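PDB 3X44: O-ureido-L-serine synthase, which uses pyridoxal 5'-phosphate to join hydroxyurea to O-acetyl-L-serine, giving the O-ureido-L-serine needed for D-cycloserine biosynthesis. Local coordinates for residues A[158-163]-A[287-292]. The protein carries 1 engineered substitution. Numbering follows the deposited sequence.
Sequences SEILAD and LAMLPD. With PUS ((E)-O-(carbamoylamino)-N-({3-hydroxy-2-methyl-5-[(phosphonooxy)methyl]pyridin-4-yl}methylidene)-L-serine), chain C.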
loop_
_atom_site.group_PDB
_atom_site.type_symbol
_atom_site.label_atom_id
_atom_site.label_comp_id
_atom_site.label_asym_id
_atom_site.label_seq_id
_atom_site.Cartn_x
_atom_site.Cartn_y
_atom_site.Cartn_z
ATOM N N SER A 158 -2.291 -4.537 14.612
ATOM C CA SER A 158 -1.103 -4.678 13.768
ATOM C C SER A 158 -0.822 -3.414 12.965
ATOM O O SER A 158 0.336 -3.062 12.736
ATOM C CB SER A 158 -1.258 -5.865 12.810
ATOM O OG SER A 158 -1.195 -7.100 13.509
ATOM N N GLU A 159 -1.885 -2.750 12.524
ATOM C CA GLU A 159 -1.757 -1.519 11.744
ATOM C C GLU A 159 -1.229 -0.403 12.646
ATOM O O GLU A 159 -0.373 0.391 12.245
ATOM C CB GLU A 159 -3.123 -1.113 11.174
ATOM C CG GLU A 159 -3.695 -2.103 10.171
ATOM C CD GLU A 159 -5.203 -2.005 10.049
ATOM O OE1 GLU A 159 -5.747 -0.894 10.232
ATOM O OE2 GLU A 159 -5.840 -3.039 9.770
ATOM N N ILE A 160 -1.752 -0.355 13.869
ATOM C CA ILE A 160 -1.343 0.656 14.838
ATOM C C ILE A 160 0.133 0.481 15.200
ATOM O O ILE A 160 0.907 1.433 15.153
ATOM C CB ILE A 160 -2.213 0.575 16.119
ATOM C CG1 ILE A 160 -3.618 1.114 15.822
ATOM C CG2 ILE A 160 -1.554 1.367 17.263
ATOM C CD1 ILE A 160 -4.654 0.853 16.930
ATOM N N LEU A 161 0.524 -0.743 15.549
ATOM C CA LEU A 161 1.905 -1.016 15.924
ATOM C C LEU A 161 2.892 -0.791 14.785
ATOM O O LEU A 161 4.000 -0.293 15.010
ATOM C CB LEU A 161 2.037 -2.444 16.445
ATOM C CG LEU A 161 1.409 -2.685 17.822
ATOM C CD1 LEU A 161 1.259 -4.184 18.064
ATOM C CD2 LEU A 161 2.287 -2.042 18.897
ATOM N N ALA A 162 2.492 -1.158 13.570
ATOM C CA ALA A 162 3.353 -0.979 12.403
ATOM C C ALA A 162 3.586 0.504 12.141
ATOM O O ALA A 162 4.711 0.931 11.883
ATOM C CB ALA A 162 2.722 -1.629 11.167
ATOM N N ASP A 163 2.516 1.288 12.215
ATOM C CA ASP A 163 2.608 2.723 11.974
ATOM C C ASP A 163 3.455 3.449 13.014
ATOM O O ASP A 163 4.145 4.417 12.695
ATOM C CB ASP A 163 1.212 3.344 11.944
ATOM C CG ASP A 163 0.548 3.228 10.589
ATOM O OD1 ASP A 163 1.215 2.819 9.619
ATOM O OD2 ASP A 163 -0.648 3.550 10.494
ATOM N N LEU A 287 -3.169 8.584 20.387
ATOM C CA LEU A 287 -3.903 8.018 19.261
ATOM C C LEU A 287 -5.360 7.791 19.658
ATOM O O LEU A 287 -5.640 7.139 20.671
ATOM C CB LEU A 287 -3.293 6.686 18.835
ATOM C CG LEU A 287 -4.069 5.938 17.748
ATOM C CD1 LEU A 287 -3.964 6.721 16.430
ATOM C CD2 LEU A 287 -3.514 4.526 17.581
ATOM N N ALA A 288 -6.279 8.320 18.851
ATOM C CA ALA A 288 -7.710 8.188 19.100
ATOM C C ALA A 288 -8.427 7.469 17.958
ATOM O O ALA A 288 -8.160 7.728 16.780
ATOM C CB ALA A 288 -8.334 9.571 19.303
ATOM N N MET A 289 -9.339 6.568 18.317
ATOM C CA MET A 289 -10.109 5.821 17.330
ATOM C C MET A 289 -11.327 6.615 16.867
ATOM O O MET A 289 -12.036 7.200 17.679
ATOM C CB MET A 289 -10.603 4.498 17.923
ATOM C CG MET A 289 -9.513 3.535 18.335
ATOM S SD MET A 289 -8.662 2.857 16.903
ATOM C CE MET A 289 -9.990 1.943 16.103
ATOM N N LEU A 290 -11.554 6.641 15.556
ATOM C CA LEU A 290 -12.712 7.309 14.970
ATOM C C LEU A 290 -13.438 6.140 14.293
ATOM O O LEU A 290 -13.136 5.767 13.154
ATOM C CB LEU A 290 -12.288 8.353 13.928
ATOM C CG LEU A 290 -11.176 9.357 14.271
ATOM C CD1 LEU A 290 -11.158 10.434 13.195
ATOM C CD2 LEU A 290 -11.387 9.974 15.653
ATOM N N PRO A 291 -14.391 5.531 15.010
ATOM C CA PRO A 291 -15.181 4.387 14.542
ATOM C C PRO A 291 -15.951 4.473 13.234
ATOM O O PRO A 291 -16.010 3.490 12.496
ATOM C CB PRO A 291 -16.093 4.079 15.729
ATOM C CG PRO A 291 -15.320 4.612 16.927
ATOM C CD PRO A 291 -14.754 5.901 16.391
ATOM N N ASP A 292 -16.538 5.624 12.930
ATOM C CA ASP A 292 -17.305 5.719 11.699
ATOM C C ASP A 292 -17.393 7.108 11.083
ATOM O O ASP A 292 -16.884 8.088 11.633
ATOM C CB ASP A 292 -18.718 5.159 11.922
ATOM C CG ASP A 292 -19.551 6.001 12.886
ATOM O OD1 ASP A 292 -19.070 7.057 13.357
ATOM O OD2 ASP A 292 -20.702 5.592 13.167
HETATM N N PUS C . -21.058 -0.799 17.372
HETATM C CA PUS C . -21.672 -2.177 17.547
HETATM C CB PUS C . -22.060 -2.449 19.044
HETATM O OG PUS C . -23.042 -1.420 19.515
HETATM N ND PUS C . -23.946 -1.974 20.498
HETATM C CE PUS C . -24.039 -1.400 21.719
HETATM N NZ2 PUS C . -23.055 -0.598 22.166
HETATM O OZ1 PUS C . -24.991 -1.604 22.402
HETATM C C PUS C . -22.933 -2.273 16.661
HETATM O O PUS C . -23.051 -1.533 15.725
HETATM O OT PUS C . -23.791 -3.087 16.906
HETATM C C2 PUS C . -19.351 3.292 17.015
HETATM C C3 PUS C . -19.886 1.919 16.989
HETATM C C4 PUS C . -19.330 0.924 17.914
HETATM C C5 PUS C . -18.242 1.325 18.813
HETATM C C6 PUS C . -17.768 2.717 18.758
HETATM C C2A PUS C . -19.923 4.348 16.112
HETATM C C4A PUS C . -19.964 -0.442 18.064
HETATM C C5A PUS C . -17.615 0.342 19.790
HETATM N N1 PUS C . -18.333 3.622 17.886
HETATM O O3 PUS C . -20.824 1.575 16.086
HETATM O O1P PUS C . -17.828 -2.698 19.676
HETATM O O2P PUS C . -15.507 -2.652 19.231
HETATM O O3P PUS C . -16.344 -1.674 21.229
HETATM O O4P PUS C . -16.763 -0.620 19.082
HETATM P P PUS C . -16.615 -1.914 19.811
#
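Ile160 alone reaches from helix turn 158-163 to segment 287-292, where it meets Leu287 and Met289. The side chain of Ile160 forks over one methyl of Leu287: CD2 of Leu287 lies 3.7 Å from CG2 of Ile160, 3.8 Å from CG1 of Ile160 and 3.9 Å from CD1 of Ile160, so that three carbons share it. With Leu287 CG anti to the backbone N (chi1 174°), CD2 rises from the strand toward the helix. CD1 of Ile160 also extends further along the strand, ending 4.5 Å from SD of Met289, a looser contact made by the folded-back methionine chain. Helix 147-164 thus packs on one face of the mixed sheet in the fold-type II architecture of PLP enzymes, and Phe172 of the adjacent parallel strand touches all three side chains. Helix 264-278 covers the other face through Ala288 and Leu290. Leu161, one step on from Ile160, packs with Ser158 against Ser158 of a second subunit. Beyond the strand, Pro291 CB lies 3.1 Å from N1 of the bound PLP–O-ureidoserine adduct, PUS, and Asp292 OD2 lies 3.3 Å from its methyl C2A.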